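Local coordinates for protein beta-N-acetylhexosaminidase (Bacteroides fragilis, PDB 4PYS) that probably hydrolyses terminal beta-linked N-acetylhexosamine residues from glycans, as a zinc-containing member of glycosyl hydrolase family 20, at residues Asn466-Phe470 against Asp471-Gly475; Asp154-Met158 against Leu159-Tyr163. All coordinates share one frame; numbering follows the deposited sequence.

Contact 1 of 2, residues Asn466-Phe470 against Asp471-Gly475; sequences NPENF and DEFYG
Asn469 holds its amide between the backbone N and the carbonyl carbon (chi1 60°), and this torsion swings OD1 back over the start of the helix to meet Glu472 N. Phe470 and Tyr474 instead both set CG opposite the backbone N (chi1 177° in Phe470), so their rings run out alongside each other. The Asn469 OD1 to Glu472 N bond is 2.9 Å long and runs nearly along the C=O axis of the amide. Asparagine suits this place because its short side chain ends in an acceptor for an amide of the first turn. Asn469 is the N-cap of helix 470-486, whose regular bonding then begins with Phe473 N to Asn469 O at 3.0 Å and Tyr474 N to Phe470 O at 2.7 Å. A water, 2.8 Å from Asn469 N, accepts from that amide; its bond to Glu472 OE1 is doubtful, the distance being too short. On the apolar side, Tyr474 CB sits over one face of the Phe470 ring, 4.0 Å from its centroid, a CH-pi contact. The two rings are almost parallel, at 18°, but displaced until little of one lies over the other. Phe470 and Phe473, both buried, pack on Leu409 of helix 409-415, and Phe473 also stacks with Tyr413. Glu468 reaches along the first turn with an extended chain, placing OE2 at the edge of the Phe473 ring, 3.8 Å from CD1, while the same oxygen forms a salt bridge with Lys476.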
# COMPACT_ATOMS: atom_id res chain seq x y z
N ASN A 466 -10.57 5.09 -19.98
CA ASN A 466 -10.64 5.76 -21.29
C ASN A 466 -9.40 5.38 -22.09
O ASN A 466 -8.38 5.03 -21.51
CB ASN A 466 -10.64 7.29 -21.13
CG ASN A 466 -11.86 7.81 -20.42
OD1 ASN A 466 -12.94 7.23 -20.51
ND2 ASN A 466 -11.70 8.93 -19.73
N PRO A 467 -9.49 5.45 -23.42
CA PRO A 467 -8.35 5.04 -24.24
C PRO A 467 -7.07 5.84 -23.95
O PRO A 467 -7.10 7.07 -23.86
CB PRO A 467 -8.83 5.30 -25.66
CG PRO A 467 -10.31 5.12 -25.59
CD PRO A 467 -10.70 5.69 -24.23
N GLU A 468 -5.96 5.11 -23.83
CA GLU A 468 -4.63 5.69 -23.69
C GLU A 468 -3.64 4.59 -24.05
O GLU A 468 -3.46 3.64 -23.28
CB GLU A 468 -4.39 6.15 -22.25
CG GLU A 468 -3.01 6.80 -22.07
CD GLU A 468 -2.71 7.12 -20.62
OE1 GLU A 468 -3.48 6.68 -19.74
OE2 GLU A 468 -1.69 7.79 -20.36
N ASN A 469 -2.99 4.71 -25.20
CA ASN A 469 -2.11 3.62 -25.62
C ASN A 469 -0.74 3.73 -24.95
O ASN A 469 -0.46 4.70 -24.24
CB ASN A 469 -2.02 3.51 -27.15
CG ASN A 469 -1.49 4.77 -27.81
OD1 ASN A 469 -0.61 5.44 -27.27
ND2 ASN A 469 -2.03 5.11 -28.97
N PHE A 470 0.09 2.71 -25.14
CA PHE A 470 1.35 2.65 -24.42
C PHE A 470 2.25 3.78 -24.86
O PHE A 470 3.01 4.32 -24.05
CB PHE A 470 2.07 1.32 -24.65
CG PHE A 470 3.41 1.26 -23.97
CD1 PHE A 470 3.50 0.98 -22.61
CD2 PHE A 470 4.57 1.56 -24.66
CE1 PHE A 470 4.74 0.95 -21.96
CE2 PHE A 470 5.81 1.54 -24.04
CZ PHE A 470 5.89 1.24 -22.68
N ASP A 471 2.21 4.11 -26.14
CA ASP A 471 3.11 5.13 -26.66
C ASP A 471 2.79 6.46 -25.98
O ASP A 471 3.70 7.20 -25.59
CB ASP A 471 2.99 5.28 -28.17
CG ASP A 471 3.43 4.04 -28.92
OD1 ASP A 471 4.36 3.34 -28.46
OD2 ASP A 471 2.84 3.77 -29.98
N GLU A 472 1.50 6.77 -25.82
CA GLU A 472 1.13 8.01 -25.13
C GLU A 472 1.51 7.99 -23.66
O GLU A 472 2.05 8.97 -23.13
CB GLU A 472 -0.37 8.29 -25.26
CG GLU A 472 -0.78 9.54 -24.50
CD GLU A 472 -2.24 9.92 -24.70
OE1 GLU A 472 -3.02 9.07 -25.16
OE2 GLU A 472 -2.59 11.09 -24.40
N PHE A 473 1.22 6.87 -23.00
CA PHE A 473 1.54 6.73 -21.59
C PHE A 473 3.05 6.81 -21.34
O PHE A 473 3.50 7.51 -20.44
CB PHE A 473 1.02 5.40 -21.07
CG PHE A 473 1.54 5.08 -19.71
CD1 PHE A 473 1.04 5.75 -18.60
CD2 PHE A 473 2.55 4.14 -19.54
CE1 PHE A 473 1.54 5.47 -17.33
CE2 PHE A 473 3.05 3.86 -18.28
CZ PHE A 473 2.54 4.53 -17.19
N TYR A 474 3.83 6.09 -22.15
CA TYR A 474 5.29 6.10 -21.99
C TYR A 474 5.86 7.51 -22.24
O TYR A 474 6.81 7.94 -21.58
CB TYR A 474 5.89 5.06 -22.93
CG TYR A 474 7.40 4.91 -22.84
CD1 TYR A 474 8.03 4.84 -21.60
CD2 TYR A 474 8.16 4.81 -23.98
CE1 TYR A 474 9.42 4.69 -21.52
CE2 TYR A 474 9.54 4.66 -23.91
CZ TYR A 474 10.16 4.60 -22.68
OH TYR A 474 11.53 4.46 -22.62
N GLY A 475 5.28 8.23 -23.20
CA GLY A 475 5.71 9.60 -23.45
C GLY A 475 5.51 10.48 -22.22
O GLY A 475 6.34 11.34 -21.92
O HOH W 1 -3.51 7.14 -26.56

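Contact 2 of 2, residues Asp154-Met158 against Leu159-Tyr163; sequences DMASM and LKMNY
Leu159 fills the apolar centre, its CD1 lying 4.0 Å from Met155 CG and its CG 4.1 Å from Met158 CE. The methionines are selenomethionines, and the bend in the Met158 chain at chi3 (70°) turns its methyl back onto the leucine, which it flanks. This is the C-terminal end of helix 146-158, closed by a Schellman motif before strand 163-170 of the catalytic barrel. The leucine fork suits the spot because CD1 lies toward Met155 and CD2 toward Met158 CE, while helix 453-462 supplies Leu455 and Ala458. Ala156 CB touches Met161 CB at 4.1 Å, an apolar contact across the reversal.

Further out, the backbone closes the helix. Met161 N reaches back to Ala156 O at 2.9 Å, and inside that loop Lys160 N binds Ser157 O, approaching from well above the carbonyl plane. Lys160 takes positive phi (63°), the left-handed conformation that turns the chain at the C-prime position. At the polar edge its long side chain runs out from the turn and bends only at its last torsion, where NZ binds Ser105 OG and also a water; that water lies 2.7 Å from Lys160 NZ and donates to Met158 O at 2.8 Å.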
# COMPACT_ATOMS: atom_id res chain seq x y z
N ASP A 154 4.87 8.86 1.25
CA ASP A 154 4.78 10.09 0.47
C ASP A 154 4.61 9.76 -1.01
O ASP A 154 3.82 10.42 -1.72
CB ASP A 154 6.05 10.92 0.70
CG ASP A 154 5.87 12.38 0.34
OD1 ASP A 154 4.82 12.97 0.70
OD2 ASP A 154 6.78 12.95 -0.30
N MSE A 155 5.31 8.74 -1.49
CA MSE A 155 5.16 8.31 -2.89
C MSE A 155 3.73 7.86 -3.16
O MSE A 155 3.13 8.22 -4.19
CB MSE A 155 6.12 7.16 -3.21
CG MSE A 155 5.88 6.59 -4.60
SE MSE A 155 6.61 4.80 -4.79
CE MSE A 155 5.29 3.88 -3.71
N ALA A 156 3.18 7.08 -2.25
CA ALA A 156 1.83 6.54 -2.45
C ALA A 156 0.85 7.70 -2.60
O ALA A 156 0.02 7.70 -3.50
CB ALA A 156 1.45 5.65 -1.26
N SER A 157 0.98 8.70 -1.74
CA SER A 157 0.09 9.87 -1.80
C SER A 157 0.30 10.64 -3.10
O SER A 157 -0.66 11.08 -3.73
CB SER A 157 0.38 10.80 -0.62
OG SER A 157 -0.57 11.86 -0.58
N MSE A 158 1.56 10.77 -3.50
CA MSE A 158 1.91 11.49 -4.72
C MSE A 158 1.24 10.88 -5.94
O MSE A 158 0.91 11.58 -6.90
CB MSE A 158 3.45 11.48 -4.89
CG MSE A 158 3.94 12.15 -6.16
SE MSE A 158 5.89 11.99 -6.26
CE MSE A 158 5.96 10.05 -6.59
N LEU A 159 1.05 9.56 -5.90
CA LEU A 159 0.50 8.82 -7.03
C LEU A 159 -1.00 8.58 -6.83
O LEU A 159 -1.61 7.78 -7.55
CB LEU A 159 1.24 7.49 -7.17
CG LEU A 159 2.72 7.65 -7.55
CD1 LEU A 159 3.41 6.31 -7.67
CD2 LEU A 159 2.87 8.42 -8.85
N LYS A 160 -1.57 9.29 -5.87
CA LYS A 160 -3.00 9.24 -5.54
C LYS A 160 -3.51 7.88 -5.04
O LYS A 160 -4.69 7.57 -5.17
CB LYS A 160 -3.85 9.77 -6.72
CG LYS A 160 -3.52 11.24 -7.06
CD LYS A 160 -4.64 11.86 -7.92
CE LYS A 160 -4.45 13.35 -8.15
NZ LYS A 160 -3.37 13.62 -9.17
N MSE A 161 -2.63 7.08 -4.45
CA MSE A 161 -3.08 5.88 -3.75
C MSE A 161 -3.66 6.25 -2.41
O MSE A 161 -3.54 7.40 -1.98
CB MSE A 161 -1.91 4.93 -3.58
CG MSE A 161 -1.36 4.55 -4.93
SE MSE A 161 0.06 3.24 -4.71
CE MSE A 161 0.66 3.18 -6.57
N ASN A 162 -4.32 5.30 -1.77
CA ASN A 162 -4.91 5.59 -0.47
C ASN A 162 -4.55 4.64 0.66
O ASN A 162 -4.94 4.88 1.81
CB ASN A 162 -6.44 5.77 -0.54
CG ASN A 162 -7.16 4.62 -1.23
OD1 ASN A 162 -6.56 3.63 -1.64
ND2 ASN A 162 -8.50 4.75 -1.35
N TYR A 163 -3.82 3.57 0.37
CA TYR A 163 -3.38 2.66 1.43
C TYR A 163 -1.91 2.35 1.30
O TYR A 163 -1.41 2.14 0.20
CB TYR A 163 -4.16 1.34 1.41
CG TYR A 163 -5.63 1.46 1.70
CD1 TYR A 163 -6.11 1.50 3.01
CD2 TYR A 163 -6.55 1.53 0.66
CE1 TYR A 163 -7.48 1.61 3.27
CE2 TYR A 163 -7.91 1.66 0.91
CZ TYR A 163 -8.37 1.70 2.21
OH TYR A 163 -9.73 1.81 2.44
O HOH W 2 -0.78 12.92 -8.70

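Contact 1 starts a helix and contact 2 ends one: a side-chain cap opens the helix at 466-475, whereas the closure at 154-163 is made by backbone groups alone. Their centres are 21 Å apart and their nearest atoms about 9 Å, so the two do not touch. Helix 453-462 links them, receiving Phe473 of contact 1 on Ala456 and Glu459 and Leu159 of contact 2 on Leu455 and Ala458. The centre of contact 2, which is buried, lies about 8 Å from the centre of the chain, that of the partly buried contact 1 about 25 Å. Neither includes the zinc ligands Cys242, Cys260, Cys301 and Cys304.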